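Local structure of chitinase A (4RL3) at residues Q64-K67 with A68-N72; K259-Y262 with E263-Q267. The protein probably hydrolyses glycosidic bonds in chitin as a family GH18 class III chitinase, this chain being the catalytic domain of a longer fern protein. All coordinates share one frame; numbering follows the deposited sequence.

Overall arrangement
Both interactions are local contacts within helices on the outside of the GH18 TIM barrel. Interaction 1 lies at the C-terminal end of helix 60-69. Interaction 2 lies at the N-terminal start of helix 261-271. Their centres are about 19 Å apart, their nearest atoms about 6 Å. The chain between strands 3-8 and 27-36 meets both: I66 and H70 touch I22, and Q267 bonds to P21 and N23. Interaction 1 is centred about 20 Å and interaction 2 about 18 Å from the chain centre. In TIM barrels the catalytic cleft opens at the C-terminal ends of the strands; interaction 1 belongs to the opposite end. Interaction 2 is on the side where strand 244-248 ends.

Interaction 1 (Q64-K67 with A68-N72); sequences QAIK and AQHSN
Three successive i to i+4 backbone bonds carry the helix to its end: A68 N to Q64 O at 2.9 Å, Q69 N to A65 O at 3.0 Å, and a weak one from H70 N to I66 O at 3.1 Å. H70 is the first residue to leave helical geometry. The side chains meet mainly around I66. Its CD1 rests 3.7 Å from Q69 NE2 and 3.8 Å from H70 CD2. The I66 and Q69 side chains cross at about a right angle, the CD1 methyl of I66 lying against the amide NE2 of Q69. With I66 CG1 anti to the backbone N (chi1 -158°), the longer branch runs along the helix side to both neighbours. The imidazole of H70 presents an edge to the I66 backbone. I66 O lies near the ring plane, 3.5 Å from H70 CD2.

This is the C-terminal end of the helix in a beta-alpha-beta unit of the GH18 barrel, between the parallel strands 27-36 and 73-81. I66 is buried there and packs on F30 of strand 27-36, and on F17 and I22. H70 also touches I22.

The chain of Q69 is extended beyond CG and passes beside the turn before it. Its CG approaches A65 O to 3.2 Å, close to the backbone bond that the same oxygen receives. K67 takes a different course. Its chain bends once, at chi3 (60°). The ammonium group thus ends away from this turn, in a hydrogen bond to H115 O and a salt bridge to D117. On the loop side, N72 ND2 bonds to V26 O, tying the turn after the helix to the entry of strand 27-36.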
loop_
_atom_site.group_PDB
_atom_site.type_symbol
_atom_site.label_atom_id
_atom_site.label_comp_id
_atom_site.label_asym_id
_atom_site.label_seq_id
_atom_site.Cartn_x
_atom_site.Cartn_y
_atom_site.Cartn_z
ATOM N N GLN A 64 11.033 -15.239 1.199
ATOM C CA GLN A 64 10.908 -16.464 1.972
ATOM C C GLN A 64 11.745 -16.364 3.239
ATOM O O GLN A 64 11.299 -16.746 4.328
ATOM C CB GLN A 64 11.365 -17.635 1.112
ATOM C CG GLN A 64 11.117 -19.011 1.685
ATOM C CD GLN A 64 11.438 -20.107 0.683
ATOM O OE1 GLN A 64 12.378 -19.981 -0.116
ATOM N NE2 GLN A 64 10.655 -21.180 0.704
ATOM N N ALA A 65 12.944 -15.810 3.091
ATOM C CA ALA A 65 13.886 -15.686 4.212
ATOM C C ALA A 65 13.391 -14.738 5.300
ATOM O O ALA A 65 13.440 -15.084 6.474
ATOM C CB ALA A 65 15.251 -15.249 3.729
ATOM N N ILE A 66 12.917 -13.553 4.932
ATOM C CA ILE A 66 12.455 -12.614 5.955
ATOM C C ILE A 66 11.240 -13.182 6.687
ATOM O O ILE A 66 11.124 -13.034 7.899
ATOM C CB ILE A 66 12.220 -11.178 5.398
ATOM C CG1 ILE A 66 12.285 -10.140 6.517
ATOM C CG2 ILE A 66 10.933 -11.085 4.588
ATOM C CD1 ILE A 66 13.684 -9.915 7.072
ATOM N N LYS A 67 10.355 -13.861 5.956
ATOM C CA LYS A 67 9.191 -14.490 6.576
ATOM C C LYS A 67 9.583 -15.670 7.473
ATOM O O LYS A 67 8.975 -15.884 8.524
ATOM C CB LYS A 67 8.160 -14.913 5.518
ATOM C CG LYS A 67 7.448 -13.737 4.854
ATOM C CD LYS A 67 6.547 -14.156 3.698
ATOM C CE LYS A 67 5.456 -15.113 4.129
ATOM N NZ LYS A 67 4.395 -15.230 3.089
ATOM N N ALA A 68 10.604 -16.425 7.083
ATOM C CA ALA A 68 11.059 -17.542 7.921
ATOM C C ALA A 68 11.688 -17.055 9.218
ATOM O O ALA A 68 11.592 -17.726 10.257
ATOM C CB ALA A 68 12.043 -18.417 7.170
ATOM N N GLN A 69 12.350 -15.902 9.164
ATOM C CA GLN A 69 13.031 -15.357 10.334
ATOM C C GLN A 69 12.070 -14.677 11.305
ATOM O O GLN A 69 12.320 -14.667 12.519
ATOM C CB GLN A 69 14.099 -14.353 9.901
ATOM C CG GLN A 69 15.264 -14.955 9.110
ATOM C CD GLN A 69 16.241 -13.890 8.618
ATOM O OE1 GLN A 69 17.466 -14.004 8.795
ATOM N NE2 GLN A 69 15.709 -12.845 8.018
ATOM N N HIS A 70 10.988 -14.109 10.773
ATOM C CA HIS A 70 10.053 -13.282 11.545
ATOM C C HIS A 70 8.626 -13.716 11.290
ATOM O O HIS A 70 8.032 -13.372 10.266
ATOM C CB HIS A 70 10.222 -11.813 11.159
ATOM C CG HIS A 70 11.618 -11.322 11.326
ATOM N ND1 HIS A 70 12.128 -10.940 12.545
ATOM C CD2 HIS A 70 12.629 -11.197 10.437
ATOM C CE1 HIS A 70 13.397 -10.600 12.401
ATOM N NE2 HIS A 70 13.724 -10.742 11.132
ATOM N N SER A 71 8.062 -14.458 12.242
ATOM C CA SER A 71 6.747 -15.068 12.064
ATOM C C SER A 71 5.603 -14.049 11.998
ATOM O O SER A 71 4.505 -14.387 11.555
ATOM C CB SER A 71 6.477 -16.093 13.177
ATOM O OG SER A 71 6.382 -15.496 14.465
ATOM N N ASN A 72 5.876 -12.813 12.412
ATOM C CA ASN A 72 4.899 -11.739 12.340
ATOM C C ASN A 72 4.921 -10.985 11.022
ATOM O O ASN A 72 4.152 -10.044 10.871
ATOM C CB ASN A 72 5.097 -10.753 13.491
ATOM C CG ASN A 72 6.432 -10.031 13.435
ATOM O OD1 ASN A 72 7.468 -10.629 13.111
ATOM N ND2 ASN A 72 6.419 -8.743 13.746
#

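Interaction 2 (K259-Y262 with E263-Q267); sequences KFQY and EQQAQ
One water is held by three groups at the start of the helix. It donates to K259 O at 2.7 Å and to E263 OE2 at 2.8 Å, and it accepts from Y262 N at 3.0 Å. It therefore joins the residue before the N-cap, the first turn and a carboxylate that folds back over that turn. E263 gets there by a bend at chi2 (78°). Its carboxylate carbon CD comes 3.7 Å from F260 CD1, with the carboxylate and ring planes 59° apart. The other oxygen, OE1, bonds to S253 and lies close to the carboxylate of E6.

F260 occupies the N-cap position. Its O receives a weak bond from Q264 N. Q265 N to Q261 O and A266 N to Y262 O follow as regular i to i+4 bonds, the latter at 2.9 Å.

Q261 and Q265 lie side by side and point the same way. Their amide ends do not meet directly. A second water bridges them, donating to Q261 OE1 and accepting from Q265 NE2 at 2.9 Å. Q261 NE2 turns back to A258 O. The methylene CG of Q261 sits over the centre of the Y262 ring, 4.0 Å above its plane. Q265 runs alongside the same ring, with NE2 3.9 Å from Y262 CD1.

Further on, E263 O takes two donors from Q267, the backbone N and NE2, from opposite faces of its carbonyl plane. Q267 also bonds to P21 and N23. Y262, Q265 and A266 touch L230 of helix 226-238, while E263, A266 and Q267 touch F4. The arrangement is that of the last barrel helix, set against the first strand, 3-8, where the GH18 TIM barrel closes.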
loop_
_atom_site.group_PDB
_atom_site.type_symbol
_atom_site.label_atom_id
_atom_site.label_comp_id
_atom_site.label_asym_id
_atom_site.label_seq_id
_atom_site.Cartn_x
_atom_site.Cartn_y
_atom_site.Cartn_z
ATOM N N LYS A 259 17.398 8.019 8.208
ATOM C CA LYS A 259 17.401 6.567 8.070
ATOM C C LYS A 259 16.077 5.970 8.597
ATOM O O LYS A 259 15.010 6.486 8.228
ATOM C CB LYS A 259 18.696 5.964 8.640
ATOM C CG LYS A 259 19.937 6.365 7.831
ATOM C CD LYS A 259 19.920 5.735 6.441
ATOM C CE LYS A 259 21.255 5.808 5.711
ATOM N NZ LYS A 259 21.349 4.773 4.643
ATOM N N PHE A 260 16.112 4.927 9.425
ATOM C CA PHE A 260 14.894 4.192 9.771
ATOM C C PHE A 260 14.361 4.445 11.179
ATOM O O PHE A 260 13.602 3.639 11.709
ATOM C CB PHE A 260 15.106 2.690 9.557
ATOM C CG PHE A 260 15.342 2.310 8.122
ATOM C CD1 PHE A 260 14.269 1.982 7.294
ATOM C CD2 PHE A 260 16.621 2.268 7.595
ATOM C CE1 PHE A 260 14.477 1.622 5.971
ATOM C CE2 PHE A 260 16.828 1.914 6.268
ATOM C CZ PHE A 260 15.759 1.584 5.463
ATOM N N GLN A 261 14.731 5.569 11.781
ATOM C CA GLN A 261 14.315 5.829 13.152
ATOM C C GLN A 261 12.804 5.956 13.300
ATOM O O GLN A 261 12.253 5.574 14.330
ATOM C CB GLN A 261 15.024 7.048 13.746
ATOM C CG GLN A 261 14.647 8.398 13.155
ATOM C CD GLN A 261 15.630 9.473 13.575
ATOM O OE1 GLN A 261 15.516 10.054 14.660
ATOM N NE2 GLN A 261 16.613 9.727 12.728
ATOM N N TYR A 262 12.117 6.468 12.284
ATOM C CA TYR A 262 10.666 6.634 12.400
ATOM C C TYR A 262 9.888 5.322 12.213
ATOM O O TYR A 262 8.831 5.142 12.819
ATOM C CB TYR A 262 10.174 7.722 11.450
ATOM C CG TYR A 262 10.759 9.065 11.781
ATOM C CD1 TYR A 262 10.537 9.648 13.026
ATOM C CD2 TYR A 262 11.545 9.753 10.865
ATOM C CE1 TYR A 262 11.069 10.882 13.345
ATOM C CE2 TYR A 262 12.078 10.996 11.178
ATOM C CZ TYR A 262 11.835 11.547 12.416
ATOM O OH TYR A 262 12.371 12.782 12.722
ATOM N N GLU A 263 10.433 4.392 11.426
ATOM C CA GLU A 263 9.882 3.036 11.354
ATOM C C GLU A 263 9.861 2.421 12.747
ATOM O O GLU A 263 8.877 1.804 13.166
ATOM C CB GLU A 263 10.735 2.142 10.450
ATOM C CG GLU A 263 10.465 2.231 8.951
ATOM C CD GLU A 263 11.059 3.451 8.268
ATOM O OE1 GLU A 263 10.906 3.551 7.033
ATOM O OE2 GLU A 263 11.688 4.317 8.925
ATOM N N GLN A 264 10.971 2.569 13.453
ATOM C CA GLN A 264 11.084 2.022 14.801
ATOM C C GLN A 264 10.111 2.696 15.761
ATOM O O GLN A 264 9.400 2.024 16.521
ATOM C CB GLN A 264 12.521 2.173 15.294
ATOM C CG GLN A 264 12.742 1.763 16.743
ATOM C CD GLN A 264 12.523 2.900 17.722
ATOM O OE1 GLN A 264 11.735 2.791 18.675
ATOM N NE2 GLN A 264 13.178 4.000 17.480
ATOM N N GLN A 265 10.103 4.016 15.734
ATOM C CA GLN A 265 9.203 4.772 16.585
ATOM C C GLN A 265 7.743 4.413 16.354
ATOM O O GLN A 265 6.996 4.273 17.309
ATOM C CB GLN A 265 9.414 6.260 16.402
ATOM C CG GLN A 265 10.711 6.732 17.025
ATOM C CD GLN A 265 10.907 8.202 16.800
ATOM O OE1 GLN A 265 9.967 8.979 16.988
ATOM N NE2 GLN A 265 12.107 8.603 16.387
ATOM N N ALA A 266 7.350 4.249 15.093
ATOM C CA ALA A 266 5.976 3.888 14.785
ATOM C C ALA A 266 5.582 2.548 15.388
ATOM O O ALA A 266 4.484 2.401 15.944
ATOM C CB ALA A 266 5.759 3.871 13.290
ATOM N N GLN A 267 6.472 1.569 15.297
ATOM C CA GLN A 267 6.193 0.243 15.825
ATOM C C GLN A 267 6.206 0.231 17.346
ATOM O O GLN A 267 5.401 -0.464 17.971
ATOM C CB GLN A 267 7.176 -0.783 15.260
ATOM C CG GLN A 267 7.016 -0.970 13.763
ATOM C CD GLN A 267 8.097 -1.829 13.175
ATOM O OE1 GLN A 267 8.040 -3.053 13.286
ATOM N NE2 GLN A 267 9.083 -1.202 12.535
HETATM O O HOH W 1 12.629 6.887 9.400
HETATM O O HOH W 2 13.620 11.101 16.266
#